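Long-range contact in uncharacterized protein Cgl0159 (Corynebacterium glutamicum, PDB 3FOK), which is of unknown function but belongs to a TIM-barrel family and assembles from five copies of the chain: residues Val25-Arg35 and Met137-Ala145. Residues are numbered along the deposited sequence; the frame is centred on the assembly and turned at random.
Sequences VAERFKQRRKR and MVDRGVDFA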
loop_
_atom_site.group_PDB
_atom_site.type_symbol
_atom_site.label_atom_id
_atom_site.label_comp_id
_atom_site.label_asym_id
_atom_site.label_seq_id
_atom_site.Cartn_x
_atom_site.Cartn_y
_atom_site.Cartn_z
ATOM N N VAL A 25 12.717 28.184 14.914
ATOM C CA VAL A 25 11.299 28.145 14.580
ATOM C C VAL A 25 10.593 27.252 15.599
ATOM O O VAL A 25 9.641 27.671 16.251
ATOM C CB VAL A 25 11.058 27.584 13.162
ATOM C CG1 VAL A 25 9.567 27.552 12.862
ATOM C CG2 VAL A 25 11.785 28.438 12.140
ATOM N N ALA A 26 11.082 26.027 15.744
ATOM C CA ALA A 26 10.497 25.080 16.685
ATOM C C ALA A 26 10.636 25.561 18.126
ATOM O O ALA A 26 9.721 25.393 18.934
ATOM C CB ALA A 26 11.155 23.714 16.529
ATOM N N GLU A 27 11.776 26.165 18.447
ATOM C CA GLU A 27 12.014 26.651 19.799
ATOM C C GLU A 27 11.025 27.750 20.178
ATOM O O GLU A 27 10.417 27.700 21.245
ATOM C CB GLU A 27 13.453 27.155 19.935
ATOM C CG GLU A 27 13.939 27.230 21.378
ATOM C CD GLU A 27 15.456 27.309 21.487
ATOM O OE1 GLU A 27 16.140 26.468 20.862
ATOM O OE2 GLU A 27 15.963 28.201 22.204
ATOM N N ARG A 28 10.860 28.742 19.308
ATOM C CA ARG A 28 9.925 29.827 19.579
ATOM C C ARG A 28 8.504 29.297 19.631
ATOM O O ARG A 28 7.652 29.828 20.342
ATOM C CB ARG A 28 10.032 30.906 18.500
ATOM C CG ARG A 28 11.109 31.942 18.769
ATOM C CD ARG A 28 11.423 32.752 17.525
ATOM N NE ARG A 28 12.296 33.881 17.823
ATOM C CZ ARG A 28 11.885 35.009 18.396
ATOM N NH1 ARG A 28 10.606 35.158 18.729
ATOM N NH2 ARG A 28 12.752 35.987 18.641
ATOM N N PHE A 29 8.257 28.234 18.882
ATOM C CA PHE A 29 6.936 27.628 18.835
ATOM C C PHE A 29 6.583 27.005 20.183
ATOM O O PHE A 29 5.463 27.143 20.667
ATOM C CB PHE A 29 6.897 26.548 17.750
ATOM C CG PHE A 29 5.532 26.303 17.183
ATOM C CD1 PHE A 29 4.444 26.081 18.017
ATOM C CD2 PHE A 29 5.337 26.287 15.808
ATOM C CE1 PHE A 29 3.176 25.846 17.492
ATOM C CE2 PHE A 29 4.073 26.053 15.269
ATOM C CZ PHE A 29 2.990 25.832 16.114
ATOM N N LYS A 30 7.550 26.325 20.788
ATOM C CA LYS A 30 7.328 25.666 22.067
ATOM C C LYS A 30 7.357 26.599 23.279
ATOM O O LYS A 30 6.797 26.273 24.327
ATOM C CB LYS A 30 8.338 24.527 22.232
ATOM C CG LYS A 30 8.199 23.467 21.141
ATOM C CD LYS A 30 9.193 22.321 21.300
ATOM C CE LYS A 30 8.969 21.263 20.223
ATOM N NZ LYS A 30 9.884 20.094 20.372
ATOM N N GLN A 31 7.998 27.755 23.139
ATOM C CA GLN A 31 8.063 28.722 24.233
ATOM C C GLN A 31 6.797 29.570 24.239
ATOM O O GLN A 31 6.605 30.442 25.081
ATOM C CB GLN A 31 9.295 29.609 24.075
ATOM C CG GLN A 31 10.571 28.940 24.542
ATOM C CD GLN A 31 11.814 29.683 24.106
ATOM O OE1 GLN A 31 11.796 30.905 23.934
ATOM N NE2 GLN A 31 12.911 28.949 23.940
ATOM N N ARG A 32 5.938 29.279 23.274
ATOM C CA ARG A 32 4.662 29.950 23.080
ATOM C C ARG A 32 3.754 29.817 24.303
ATOM O O ARG A 32 3.649 28.744 24.894
ATOM C CB ARG A 32 3.991 29.325 21.853
ATOM C CG ARG A 32 2.635 29.853 21.469
ATOM C CD ARG A 32 2.198 29.185 20.170
ATOM N NE ARG A 32 1.586 27.875 20.369
ATOM C CZ ARG A 32 0.293 27.699 20.615
ATOM N NH1 ARG A 32 -0.512 28.749 20.686
ATOM N NH2 ARG A 32 -0.200 26.481 20.785
ATOM N N ARG A 33 3.106 30.914 24.682
ATOM C CA ARG A 33 2.191 30.910 25.818
ATOM C C ARG A 33 0.895 30.255 25.371
ATOM O O ARG A 33 0.237 30.737 24.447
ATOM C CB ARG A 33 1.899 32.337 26.271
ATOM C CG ARG A 33 3.078 33.040 26.906
ATOM C CD ARG A 33 2.905 33.133 28.412
ATOM N NE ARG A 33 1.634 33.762 28.772
ATOM C CZ ARG A 33 1.202 34.921 28.279
ATOM N NH1 ARG A 33 1.935 35.591 27.394
ATOM N NH2 ARG A 33 0.037 35.417 28.673
ATOM N N LYS A 34 0.522 29.161 26.026
ATOM C CA LYS A 34 -0.696 28.455 25.660
ATOM C C LYS A 34 -1.901 28.879 26.488
ATOM O O LYS A 34 -1.755 29.486 27.549
ATOM C CB LYS A 34 -0.471 26.950 25.779
ATOM C CG LYS A 34 0.591 26.446 24.818
ATOM C CD LYS A 34 1.018 25.026 25.124
ATOM C CE LYS A 34 2.214 24.642 24.270
ATOM N NZ LYS A 34 3.328 25.626 24.420
ATOM N N ARG A 35 -3.090 28.568 25.984
ATOM C CA ARG A 35 -4.331 28.912 26.661
ATOM C C ARG A 35 -5.322 27.765 26.568
ATOM O O ARG A 35 -5.117 26.812 25.816
ATOM C CB ARG A 35 -4.958 30.157 26.031
ATOM C CG ARG A 35 -5.075 30.092 24.519
ATOM C CD ARG A 35 -6.153 31.024 23.993
ATOM N NE ARG A 35 -7.488 30.454 24.155
ATOM C CZ ARG A 35 -8.614 31.062 23.789
ATOM N NH1 ARG A 35 -8.576 32.270 23.241
ATOM N NH2 ARG A 35 -9.782 30.455 23.954
HETATM N N MSE A 137 1.746 17.779 15.396
HETATM C CA MSE A 137 0.907 18.726 16.112
HETATM C C MSE A 137 1.091 18.538 17.614
HETATM O O MSE A 137 1.244 19.509 18.356
HETATM C CB MSE A 137 -0.554 18.536 15.723
HETATM C CG MSE A 137 -0.823 18.803 14.256
HETATM SE SE MSE A 137 -2.704 18.977 13.836
HETATM C CE MSE A 137 -2.773 20.871 13.726
ATOM N N VAL A 138 1.080 17.286 18.058
ATOM C CA VAL A 138 1.272 16.995 19.468
ATOM C C VAL A 138 2.641 17.511 19.907
ATOM O O VAL A 138 2.765 18.168 20.938
ATOM C CB VAL A 138 1.187 15.477 19.744
ATOM C CG1 VAL A 138 1.665 15.173 21.156
ATOM C CG2 VAL A 138 -0.239 15.001 19.562
ATOM N N ASP A 139 3.663 17.213 19.113
ATOM C CA ASP A 139 5.024 17.643 19.415
ATOM C C ASP A 139 5.189 19.159 19.453
ATOM O O ASP A 139 5.866 19.701 20.325
ATOM C CB ASP A 139 5.995 17.080 18.380
ATOM C CG ASP A 139 7.384 17.691 18.497
ATOM O OD1 ASP A 139 8.082 17.406 19.498
ATOM O OD2 ASP A 139 7.773 18.466 17.595
ATOM N N ARG A 140 4.561 19.838 18.503
ATOM C CA ARG A 140 4.662 21.288 18.392
ATOM C C ARG A 140 3.761 22.033 19.364
ATOM O O ARG A 140 4.050 23.169 19.750
ATOM C CB ARG A 140 4.315 21.713 16.970
ATOM C CG ARG A 140 5.114 22.879 16.470
ATOM C CD ARG A 140 6.534 22.469 16.176
ATOM N NE ARG A 140 7.040 23.205 15.024
ATOM C CZ ARG A 140 8.137 22.880 14.349
ATOM N NH1 ARG A 140 8.859 21.823 14.712
ATOM N NH2 ARG A 140 8.499 23.605 13.294
ATOM N N GLY A 141 2.657 21.401 19.743
ATOM C CA GLY A 141 1.740 22.036 20.663
ATOM C C GLY A 141 0.563 22.716 19.994
ATOM O O GLY A 141 -0.064 23.581 20.604
ATOM N N VAL A 142 0.252 22.362 18.748
ATOM C CA VAL A 142 -0.897 22.993 18.111
ATOM C C VAL A 142 -2.086 22.470 18.914
ATOM O O VAL A 142 -2.064 21.348 19.415
ATOM C CB VAL A 142 -1.056 22.608 16.618
ATOM C CG1 VAL A 142 0.294 22.627 15.922
ATOM C CG2 VAL A 142 -1.734 21.278 16.502
ATOM N N ASP A 143 -3.128 23.280 19.023
ATOM C CA ASP A 143 -4.289 22.920 19.823
ATOM C C ASP A 143 -5.435 22.211 19.125
ATOM O O ASP A 143 -6.249 21.556 19.778
ATOM C CB ASP A 143 -4.863 24.183 20.477
ATOM C CG ASP A 143 -3.787 25.113 21.008
ATOM O OD1 ASP A 143 -3.188 25.870 20.207
ATOM O OD2 ASP A 143 -3.536 25.082 22.232
ATOM N N PHE A 144 -5.491 22.321 17.807
ATOM C CA PHE A 144 -6.613 21.775 17.056
ATOM C C PHE A 144 -6.179 21.237 15.693
ATOM O O PHE A 144 -5.252 21.769 15.081
ATOM C CB PHE A 144 -7.586 22.928 16.839
ATOM C CG PHE A 144 -9.018 22.613 17.130
ATOM C CD1 PHE A 144 -9.685 21.601 16.450
ATOM C CD2 PHE A 144 -9.735 23.419 18.012
ATOM C CE1 PHE A 144 -11.052 21.402 16.637
ATOM C CE2 PHE A 144 -11.096 23.229 18.205
ATOM C CZ PHE A 144 -11.758 22.221 17.515
ATOM N N ALA A 145 -6.862 20.200 15.214
ATOM C CA ALA A 145 -6.565 19.631 13.905
ATOM C C ALA A 145 -7.777 19.883 13.007
ATOM O O ALA A 145 -8.909 19.930 13.496
ATOM C CB ALA A 145 -6.303 18.135 14.025
HETATM O O HOH W 1 3.005 25.590 21.248
#
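Arg140 lays its aliphatic stem across the ring of Phe29, with Arg140 CG 3.3 Å from the centroid of the Phe29 ring and almost on the ring normal, a CH-pi contact. Bends at chi2 and chi3 carry the rest of the chain past the ring edge, so that the guanidinium, turned 61° from the ring plane, receives the methyl of Ala26 over one face, Ala26 CB 3.5 Å from Arg140 NH1. That same NH1 forms a salt bridge to Asp215 of a second subunit, which ties this packing to the subunit interface.

The contact sets helix 23-30 and the chain leaving it against the turn that links helix 134-140 to strand 144-151, a helix-to-strand connection of the parallel barrel. Here Gly141 ends the helix with positive phi, and Gly141 O accepts from Arg32 NH2 at 2.9 Å, the donor standing 40° above the carbonyl plane. Arg32 NH2 also reaches Asp143 OD1 on its syn side at 3.1 Å, a salt bridge with guanidinium and carboxylate nearly perpendicular (85°). Arg32 NH1 donates to Leu104 O and Lys107 O, while Asp143 OD1 also accepts from Val109 N. A water 2.8 Å from Arg32 NE donates to Arg140 O and, less surely because that oxygen sits too close to a neighbour in the model, to Phe29 O. At the exposed margin, the extended Lys30 brings NZ within 3.4 Å of Asp139 OD1, a salt bridge whose hydrogen bond is weak.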